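Local structure of ESSB (Geobacillus thermodenitrificans, 2YNQ) at residues D[67-72]-D[79-84]; D[91-96]-D[106-111]; D[17-20]-D[26-29]. The protein is an integral membrane component of the type VII secretion system, represented here by its extracellular domain, and probably acts as a dimer in exporting WXG100-type proteins. All coordinates share one frame; numbering follows the deposited sequence.

Contact 1 (D[67-72]-D[79-84]); sequences NNITLK and LYWIYI. With NA (sodium ion), chain O.
The indole of Trp81 meets Asn67 and Ile69 obliquely along its nitrogen-bearing side, while one of its faces lies against the neighbouring phenol of Tyr80, whose CE2 stands 3.6 Å above the plane, over the centre of the indole. The phenol has a packed face of its own, under CG1 of Ile84 one helical turn on, and its edge points at CG of Trp81, so the two consecutive aromatic rings are turned nearly at right angles. Across the contact CB of Asn67 comes within 3.8 Å of CZ2 of Trp81, at the six-membered ring. At the five-membered ring CD1 of Ile69 lies 3.8 Å from CD1 of Trp81. With CG of Trp81 anti to its carbonyl carbon (chi1 -74°), the indole swings off helix 75-85 toward the loop, where NE1 gives its hydrogen to the backbone oxygen of Ser66.

Asn67 faces two ways. Its CB meets the indole obliquely, beside CZ2, but its amide turns away to the sodium ion, which OD1 binds at 2.6 Å. Waters at 2.5 Å from the sodium ion (water 2 and water 3) and the backbone oxygens of Arg62 and Val65 also belong to this site; water 1 is more distant. The ion thus ties the end of helix 59-64 to the loop that follows. Farther along, OG1 of Thr70 accepts from N of Lys72 at 2.9 Å, an ST turn leading into helix 75-85.

The start of the loop, at Asn67 and Ile69, meets helix 75-85 through Trp81, and the rest of segment 67-72 runs away from segment 79-84. Ile69 also touches Tyr45 and Trp81 touches Val52, both of helix 41-53. Tyr80 and Ile84 pack against helices 89-99 and 102-118, and OH of Tyr80 is hydrogen-bonded to the backbone oxygen of Leu104.

Contact 2 (D[91-96]-D[106-111]); sequences EALELA and VYALLK
Leu93 and Ala108 mark the nearest approach of the two helices, with their CA atoms 5.1 Å apart, and the contact is entirely apolar. The methyl of Ala108 fits against the backbone of the other helix: its CB lies 3.7 Å from CA of Leu93 and 4.1 Å from C of Ala92. Between side chains, CB of Leu93 is 4.0 Å from CB of Ala108, and the pair of Ala92 and Ala108 is looser, with 4.5 Å between their CB atoms. Ala108, with only a methyl, sits against the backbone at Leu93, and the axes of the segments approach to 8.5 Å.

This is an antiparallel helical hairpin: helices 89-99 and 102-118 follow each other through a short connection, and their segments run at 162° to one another within an all-helical domain.

Branched side chains make the second kind of contact. Leu93 holds CG anti to its backbone N (chi1 176°), which carries both methyls across to Leu109; CD1 of Leu93 reaches CG of Leu109 at 3.9 Å, and CD2 of Leu93 meets CD2 of Leu109 at the same distance. The two leucines approach at a slant, and Leu109 in turn touches Glu137 and Ile138 of helix 124-152.

Polar groups take their partners outside the pair of segments. Lys111 NZ forms a salt bridge with OE2 of Glu55, the same carboxylate oxygen that is hydrogen-bonded to OH of Tyr107. Val106 and Leu110 pack on Thr58 and Leu57 of the second subunit.

Contact 3 (D[17-20]-D[26-29]); sequences ELFL and DVIT
Leu18 and Asp26 lie at a slant to one another, the forked end of the leucine set against the carboxylate of the aspartate. CD2 of Leu18 is 3.5 Å from OD2 of Asp26, while its other methyl, CD1, comes within 3.7 Å of both CG and the backbone O of Asp26. These are van der Waals contacts, both methyls lying against CG of the carboxylate.

Val27 presents one branch. Its CG2, anti to the carbonyl carbon and beside its own N, enters between Leu18 and Phe19, lying 3.8 Å from CB of Leu18 and 3.5 Å from the backbone N of Phe19. The same methyl sits at the edge of the Phe19 ring, near its plane, and is 3.9 Å from CB of Phe19. With CG anti to its backbone N (chi1 -176°), the Phe19 side chain reaches Glu46 and Ser50 of helix 41-53.

The contact closes the turn between helices 7-19 and 24-31, two successive helices of this extracellular domain. Asp26 and Thr29 touch Gln128 and Lys117 of the second subunit. Helix 41-53 packs beside the contact within the chain, with Val27, like Phe19, on Ser50 and Ile28 on Tyr51.

How the contacts relate
Contact 2 is the fully buried one, whereas contacts 1 and 3 are only partly buried; contact 3 lies farthest from the middle of the chain, about 18 Å from its centre to that of the chain, against about 7 Å for the other two. Contacts 1 and 2 touch directly through Tyr80, which packs on Leu95 and Tyr107, so helix 75-85 joins them. Contact 3 stands apart near the N-terminal end, yet helix 41-53 packs against both it and contact 1. The chemistry differs: apolar alanine and leucine packing, partly on backbone, at contact 2, aromatic packing beside a sodium site at contact 1, and leucine methyls against a carboxylate plus a valine methyl against Leu18 and Phe19 at contact 3. Contacts 2 and 3 both reach the second subunit.

Contact 1 (D[67-72]-D[79-84])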
loop_
_atom_site.group_PDB
_atom_site.type_symbol
_atom_site.label_atom_id
_atom_site.label_comp_id
_atom_site.label_asym_id
_atom_site.label_seq_id
_atom_site.Cartn_x
_atom_site.Cartn_y
_atom_site.Cartn_z
ATOM N N ASN D 67 -7.628 8.306 -6.460
ATOM C CA ASN D 67 -8.295 7.222 -5.763
ATOM C C ASN D 67 -9.687 7.612 -5.257
ATOM O O ASN D 67 -10.275 6.904 -4.449
ATOM C CB ASN D 67 -7.439 6.771 -4.589
ATOM C CG ASN D 67 -7.359 7.827 -3.496
ATOM O OD1 ASN D 67 -7.333 9.041 -3.776
ATOM N ND2 ASN D 67 -7.324 7.378 -2.251
ATOM N N ASN D 68 -10.219 8.738 -5.706
ATOM C CA ASN D 68 -11.576 9.060 -5.334
ATOM C C ASN D 68 -12.574 8.347 -6.244
ATOM O O ASN D 68 -12.423 8.373 -7.472
ATOM C CB ASN D 68 -11.814 10.572 -5.333
ATOM C CG ASN D 68 -13.200 10.932 -4.783
ATOM O OD1 ASN D 68 -13.646 10.375 -3.757
ATOM N ND2 ASN D 68 -13.899 11.852 -5.474
ATOM N N ILE D 69 -13.581 7.706 -5.644
ATOM C CA ILE D 69 -14.604 6.956 -6.394
ATOM C C ILE D 69 -16.008 7.415 -5.999
ATOM O O ILE D 69 -16.364 7.400 -4.822
ATOM C CB ILE D 69 -14.501 5.422 -6.155
ATOM C CG1 ILE D 69 -13.063 4.909 -6.354
ATOM C CG2 ILE D 69 -15.515 4.671 -7.021
ATOM C CD1 ILE D 69 -12.771 4.348 -7.719
ATOM N N THR D 70 -16.797 7.832 -6.986
ATOM C CA THR D 70 -18.164 8.301 -6.750
ATOM C C THR D 70 -19.075 7.733 -7.818
ATOM O O THR D 70 -18.600 7.105 -8.777
ATOM C CB THR D 70 -18.270 9.836 -6.834
ATOM O OG1 THR D 70 -18.220 10.230 -8.209
ATOM C CG2 THR D 70 -17.157 10.522 -6.062
ATOM N N LEU D 71 -20.382 7.964 -7.680
ATOM C CA LEU D 71 -21.310 7.514 -8.715
ATOM C C LEU D 71 -21.332 8.448 -9.918
ATOM O O LEU D 71 -22.183 8.318 -10.794
ATOM C CB LEU D 71 -22.708 7.226 -8.159
ATOM C CG LEU D 71 -22.708 5.875 -7.434
ATOM C CD1 LEU D 71 -23.809 5.795 -6.407
ATOM C CD2 LEU D 71 -22.758 4.686 -8.399
ATOM N N LYS D 72 -20.369 9.366 -9.962
ATOM C CA LYS D 72 -20.070 10.121 -11.174
ATOM C C LYS D 72 -18.752 9.696 -11.856
ATOM O O LYS D 72 -18.498 10.061 -13.009
ATOM C CB LYS D 72 -20.070 11.615 -10.864
ATOM C CG LYS D 72 -21.474 12.174 -10.690
ATOM C CD LYS D 72 -21.458 13.524 -9.987
ATOM C CE LYS D 72 -22.832 13.849 -9.373
ATOM N NZ LYS D 72 -22.710 14.863 -8.278
ATOM N N LEU D 79 -12.582 0.230 -12.948
ATOM C CA LEU D 79 -11.910 -0.968 -13.423
ATOM C C LEU D 79 -10.442 -0.959 -13.044
ATOM O O LEU D 79 -9.912 -1.983 -12.603
ATOM C CB LEU D 79 -12.086 -1.138 -14.935
ATOM C CG LEU D 79 -13.522 -1.470 -15.366
ATOM C CD1 LEU D 79 -13.704 -1.436 -16.924
ATOM C CD2 LEU D 79 -13.978 -2.804 -14.757
ATOM N N TYR D 80 -9.792 0.197 -13.182
ATOM C CA TYR D 80 -8.405 0.343 -12.762
ATOM C C TYR D 80 -8.221 -0.141 -11.321
ATOM O O TYR D 80 -7.380 -0.997 -11.055
ATOM C CB TYR D 80 -7.954 1.790 -12.866
ATOM C CG TYR D 80 -6.581 1.996 -12.283
ATOM C CD1 TYR D 80 -5.451 1.848 -13.072
ATOM C CD2 TYR D 80 -6.404 2.330 -10.931
ATOM C CE1 TYR D 80 -4.169 2.027 -12.539
ATOM C CE2 TYR D 80 -5.128 2.516 -10.394
ATOM C CZ TYR D 80 -4.013 2.355 -11.209
ATOM O OH TYR D 80 -2.730 2.526 -10.725
ATOM N N TRP D 81 -9.015 0.400 -10.397
ATOM C CA TRP D 81 -8.834 0.072 -8.987
ATOM C C TRP D 81 -9.207 -1.361 -8.655
ATOM O O TRP D 81 -8.597 -1.979 -7.772
ATOM C CB TRP D 81 -9.559 1.083 -8.086
ATOM C CG TRP D 81 -8.793 2.384 -8.070
ATOM C CD1 TRP D 81 -9.147 3.561 -8.669
ATOM C CD2 TRP D 81 -7.495 2.604 -7.475
ATOM N NE1 TRP D 81 -8.157 4.505 -8.470
ATOM C CE2 TRP D 81 -7.145 3.946 -7.724
ATOM C CE3 TRP D 81 -6.610 1.797 -6.743
ATOM C CZ2 TRP D 81 -5.936 4.503 -7.277
ATOM C CZ3 TRP D 81 -5.410 2.349 -6.296
ATOM C CH2 TRP D 81 -5.086 3.691 -6.566
ATOM N N ILE D 82 -10.189 -1.902 -9.371
ATOM C CA ILE D 82 -10.573 -3.275 -9.163
ATOM C C ILE D 82 -9.420 -4.197 -9.592
ATOM O O ILE D 82 -9.084 -5.165 -8.881
ATOM C CB ILE D 82 -11.885 -3.630 -9.910
ATOM C CG1 ILE D 82 -13.082 -2.897 -9.279
ATOM C CG2 ILE D 82 -12.087 -5.153 -9.930
ATOM C CD1 ILE D 82 -14.396 -2.894 -10.134
ATOM N N TYR D 83 -8.796 -3.898 -10.728
ATOM C CA TYR D 83 -7.647 -4.725 -11.153
ATOM C C TYR D 83 -6.436 -4.553 -10.269
ATOM O O TYR D 83 -5.696 -5.524 -10.019
ATOM C CB TYR D 83 -7.214 -4.442 -12.584
ATOM C CG TYR D 83 -8.261 -4.677 -13.631
ATOM C CD1 TYR D 83 -9.074 -5.813 -13.614
ATOM C CD2 TYR D 83 -8.405 -3.769 -14.678
ATOM C CE1 TYR D 83 -10.042 -6.009 -14.613
ATOM C CE2 TYR D 83 -9.341 -3.955 -15.671
ATOM C CZ TYR D 83 -10.162 -5.075 -15.631
ATOM O OH TYR D 83 -11.077 -5.227 -16.654
ATOM N N ILE D 84 -6.187 -3.322 -9.832
ATOM C CA ILE D 84 -5.144 -3.119 -8.838
ATOM C C ILE D 84 -5.477 -4.002 -7.646
ATOM O O ILE D 84 -4.622 -4.744 -7.176
ATOM C CB ILE D 84 -5.019 -1.663 -8.359
ATOM C CG1 ILE D 84 -4.398 -0.770 -9.444
ATOM C CG2 ILE D 84 -4.213 -1.620 -7.075
ATOM C CD1 ILE D 84 -2.868 -1.015 -9.750
HETATM NA NA NA O . -5.768 11.141 -4.091
HETATM O O HOH W 1 -8.126 11.659 -5.800
HETATM O O HOH W 2 -5.658 13.023 -5.697
HETATM O O HOH W 3 -7.023 12.537 -2.486
#

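Contact 2 (D[91-96]-D[106-111])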
loop_
_atom_site.group_PDB
_atom_site.type_symbol
_atom_site.label_atom_id
_atom_site.label_comp_id
_atom_site.label_asym_id
_atom_site.label_seq_id
_atom_site.Cartn_x
_atom_site.Cartn_y
_atom_site.Cartn_z
ATOM N N GLU D 91 -3.217 -5.532 -16.345
ATOM C CA GLU D 91 -4.506 -5.041 -16.767
ATOM C C GLU D 91 -4.702 -3.589 -16.299
ATOM O O GLU D 91 -5.130 -2.735 -17.070
ATOM C CB GLU D 91 -5.570 -5.980 -16.202
ATOM C CG GLU D 91 -6.804 -6.136 -17.017
ATOM C CD GLU D 91 -6.551 -6.568 -18.458
ATOM O OE1 GLU D 91 -6.382 -7.777 -18.719
ATOM O OE2 GLU D 91 -6.596 -5.689 -19.337
ATOM N N ALA D 92 -4.331 -3.295 -15.057
ATOM C CA ALA D 92 -4.437 -1.930 -14.529
ATOM C C ALA D 92 -3.484 -0.971 -15.261
ATOM O O ALA D 92 -3.844 0.187 -15.557
ATOM C CB ALA D 92 -4.175 -1.923 -13.039
ATOM N N LEU D 93 -2.288 -1.459 -15.579
ATOM C CA LEU D 93 -1.327 -0.667 -16.337
ATOM C C LEU D 93 -1.864 -0.257 -17.702
ATOM O O LEU D 93 -1.745 0.902 -18.087
ATOM C CB LEU D 93 0.015 -1.383 -16.470
ATOM C CG LEU D 93 1.120 -0.725 -17.316
ATOM C CD1 LEU D 93 1.463 0.670 -16.827
ATOM C CD2 LEU D 93 2.373 -1.593 -17.355
ATOM N N GLU D 94 -2.469 -1.176 -18.439
ATOM C CA GLU D 94 -2.889 -0.809 -19.786
ATOM C C GLU D 94 -4.169 0.051 -19.755
ATOM O O GLU D 94 -4.380 0.875 -20.647
ATOM C CB GLU D 94 -2.968 -2.032 -20.717
ATOM C CG GLU D 94 -2.559 -1.756 -22.193
ATOM C CD GLU D 94 -1.114 -1.247 -22.368
ATOM O OE1 GLU D 94 -0.197 -1.670 -21.617
ATOM O OE2 GLU D 94 -0.898 -0.416 -23.276
ATOM N N LEU D 95 -4.990 -0.105 -18.714
ATOM C CA LEU D 95 -6.116 0.812 -18.482
ATOM C C LEU D 95 -5.629 2.223 -18.161
ATOM O O LEU D 95 -6.127 3.203 -18.722
ATOM C CB LEU D 95 -6.971 0.306 -17.340
ATOM C CG LEU D 95 -8.417 0.745 -17.144
ATOM C CD1 LEU D 95 -9.164 1.021 -18.452
ATOM C CD2 LEU D 95 -9.098 -0.385 -16.435
ATOM N N ALA D 96 -4.635 2.314 -17.279
ATOM C CA ALA D 96 -4.067 3.598 -16.888
ATOM C C ALA D 96 -3.551 4.336 -18.106
ATOM O O ALA D 96 -3.733 5.554 -18.238
ATOM C CB ALA D 96 -2.940 3.398 -15.876
ATOM N N VAL D 106 2.145 5.317 -13.177
ATOM C CA VAL D 106 3.253 5.094 -12.268
ATOM C C VAL D 106 2.874 4.097 -11.180
ATOM O O VAL D 106 3.646 3.179 -10.873
ATOM C CB VAL D 106 3.762 6.400 -11.628
ATOM C CG1 VAL D 106 4.707 6.081 -10.502
ATOM C CG2 VAL D 106 4.433 7.276 -12.672
ATOM N N TYR D 107 1.696 4.264 -10.593
ATOM C CA TYR D 107 1.301 3.365 -9.508
ATOM C C TYR D 107 1.192 1.909 -9.978
ATOM O O TYR D 107 1.626 0.975 -9.285
ATOM C CB TYR D 107 0.005 3.826 -8.875
ATOM C CG TYR D 107 -0.303 3.078 -7.622
ATOM C CD1 TYR D 107 0.372 3.376 -6.434
ATOM C CD2 TYR D 107 -1.257 2.067 -7.613
ATOM C CE1 TYR D 107 0.103 2.688 -5.271
ATOM C CE2 TYR D 107 -1.551 1.374 -6.446
ATOM C CZ TYR D 107 -0.866 1.681 -5.288
ATOM O OH TYR D 107 -1.125 0.972 -4.143
ATOM N N ALA D 108 0.641 1.721 -11.173
ATOM C CA ALA D 108 0.519 0.400 -11.756
ATOM C C ALA D 108 1.893 -0.193 -12.100
ATOM O O ALA D 108 2.135 -1.387 -11.907
ATOM C CB ALA D 108 -0.372 0.463 -12.974
ATOM N N LEU D 109 2.801 0.659 -12.571
ATOM C CA LEU D 109 4.188 0.250 -12.845
ATOM C C LEU D 109 4.855 -0.266 -11.570
ATOM O O LEU D 109 5.548 -1.297 -11.588
ATOM C CB LEU D 109 4.987 1.396 -13.459
ATOM C CG LEU D 109 4.744 1.612 -14.957
ATOM C CD1 LEU D 109 5.254 2.981 -15.403
ATOM C CD2 LEU D 109 5.335 0.468 -15.850
ATOM N N LEU D 110 4.618 0.439 -10.458
ATOM C CA LEU D 110 5.110 -0.027 -9.151
ATOM C C LEU D 110 4.564 -1.394 -8.749
ATOM O O LEU D 110 5.324 -2.246 -8.314
ATOM C CB LEU D 110 4.848 1.006 -8.064
ATOM C CG LEU D 110 5.771 2.233 -8.152
ATOM C CD1 LEU D 110 5.246 3.341 -7.240
ATOM C CD2 LEU D 110 7.270 1.917 -7.861
ATOM N N LYS D 111 3.261 -1.625 -8.907
ATOM C CA LYS D 111 2.695 -2.950 -8.593
ATOM C C LYS D 111 3.254 -4.002 -9.546
ATOM O O LYS D 111 3.536 -5.128 -9.147
ATOM C CB LYS D 111 1.162 -2.934 -8.638
ATOM C CG LYS D 111 0.495 -2.159 -7.504
ATOM C CD LYS D 111 0.985 -2.603 -6.110
ATOM C CE LYS D 111 0.052 -2.182 -4.976
ATOM N NZ LYS D 111 -1.180 -3.079 -4.859
#

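Contact 3 (D[17-20]-D[26-29])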
loop_
_atom_site.group_PDB
_atom_site.type_symbol
_atom_site.label_atom_id
_atom_site.label_comp_id
_atom_site.label_asym_id
_atom_site.label_seq_id
_atom_site.Cartn_x
_atom_site.Cartn_y
_atom_site.Cartn_z
ATOM N N GLU D 17 -25.750 -5.320 0.526
ATOM C CA GLU D 17 -25.990 -5.385 1.954
ATOM C C GLU D 17 -24.706 -5.180 2.776
ATOM O O GLU D 17 -24.728 -4.568 3.844
ATOM C CB GLU D 17 -26.690 -6.702 2.318
ATOM C CG GLU D 17 -26.824 -6.951 3.815
ATOM C CD GLU D 17 -27.736 -8.132 4.163
ATOM O OE1 GLU D 17 -28.411 -8.691 3.262
ATOM O OE2 GLU D 17 -27.789 -8.491 5.353
ATOM N N LEU D 18 -23.594 -5.716 2.288
ATOM C CA LEU D 18 -22.325 -5.620 3.018
ATOM C C LEU D 18 -21.712 -4.241 2.825
ATOM O O LEU D 18 -21.226 -3.640 3.785
ATOM C CB LEU D 18 -21.357 -6.720 2.592
ATOM C CG LEU D 18 -21.827 -8.146 2.892
ATOM C CD1 LEU D 18 -21.094 -9.070 1.943
ATOM C CD2 LEU D 18 -21.605 -8.563 4.359
ATOM N N PHE D 19 -21.807 -3.719 1.609
ATOM C CA PHE D 19 -21.262 -2.403 1.318
ATOM C C PHE D 19 -21.913 -1.285 2.104
ATOM O O PHE D 19 -21.222 -0.398 2.639
ATOM C CB PHE D 19 -21.339 -2.083 -0.164
ATOM C CG PHE D 19 -20.706 -0.779 -0.507
ATOM C CD1 PHE D 19 -19.304 -0.663 -0.542
ATOM C CD2 PHE D 19 -21.500 0.342 -0.774
ATOM C CE1 PHE D 19 -18.709 0.543 -0.834
ATOM C CE2 PHE D 19 -20.909 1.565 -1.062
ATOM C CZ PHE D 19 -19.507 1.670 -1.100
ATOM N N LEU D 20 -23.244 -1.323 2.180
ATOM C CA LEU D 20 -24.011 -0.321 2.918
ATOM C C LEU D 20 -23.650 -0.285 4.405
ATOM O O LEU D 20 -23.998 0.668 5.099
ATOM C CB LEU D 20 -25.505 -0.559 2.724
ATOM C CG LEU D 20 -25.990 -0.167 1.334
ATOM C CD1 LEU D 20 -27.470 -0.408 1.201
ATOM C CD2 LEU D 20 -25.664 1.285 1.078
ATOM N N ASP D 26 -15.643 -8.195 2.884
ATOM C CA ASP D 26 -16.688 -9.166 2.606
ATOM C C ASP D 26 -17.340 -8.910 1.253
ATOM O O ASP D 26 -17.777 -9.855 0.590
ATOM C CB ASP D 26 -17.714 -9.157 3.739
ATOM C CG ASP D 26 -18.321 -10.523 3.993
ATOM O OD1 ASP D 26 -18.192 -11.429 3.117
ATOM O OD2 ASP D 26 -18.946 -10.694 5.072
ATOM N N VAL D 27 -17.400 -7.639 0.845
ATOM C CA VAL D 27 -17.852 -7.276 -0.490
ATOM C C VAL D 27 -16.930 -7.907 -1.515
ATOM O O VAL D 27 -17.393 -8.496 -2.489
ATOM C CB VAL D 27 -17.841 -5.745 -0.704
ATOM C CG1 VAL D 27 -17.985 -5.398 -2.181
ATOM C CG2 VAL D 27 -18.927 -5.075 0.123
ATOM N N ILE D 28 -15.624 -7.786 -1.262
ATOM C CA ILE D 28 -14.574 -8.292 -2.135
ATOM C C ILE D 28 -14.671 -9.799 -2.324
ATOM O O ILE D 28 -14.710 -10.244 -3.456
ATOM C CB ILE D 28 -13.160 -7.853 -1.649
ATOM C CG1 ILE D 28 -12.956 -6.369 -1.976
ATOM C CG2 ILE D 28 -12.029 -8.717 -2.267
ATOM C CD1 ILE D 28 -11.874 -5.671 -1.142
ATOM N N THR D 29 -14.754 -10.575 -1.238
ATOM C CA THR D 29 -14.876 -12.020 -1.385
ATOM C C THR D 29 -16.213 -12.467 -1.976
ATOM O O THR D 29 -16.283 -13.478 -2.677
ATOM C CB THR D 29 -14.560 -12.797 -0.087
ATOM O OG1 THR D 29 -15.417 -12.347 0.942
ATOM C CG2 THR D 29 -13.115 -12.562 0.344
#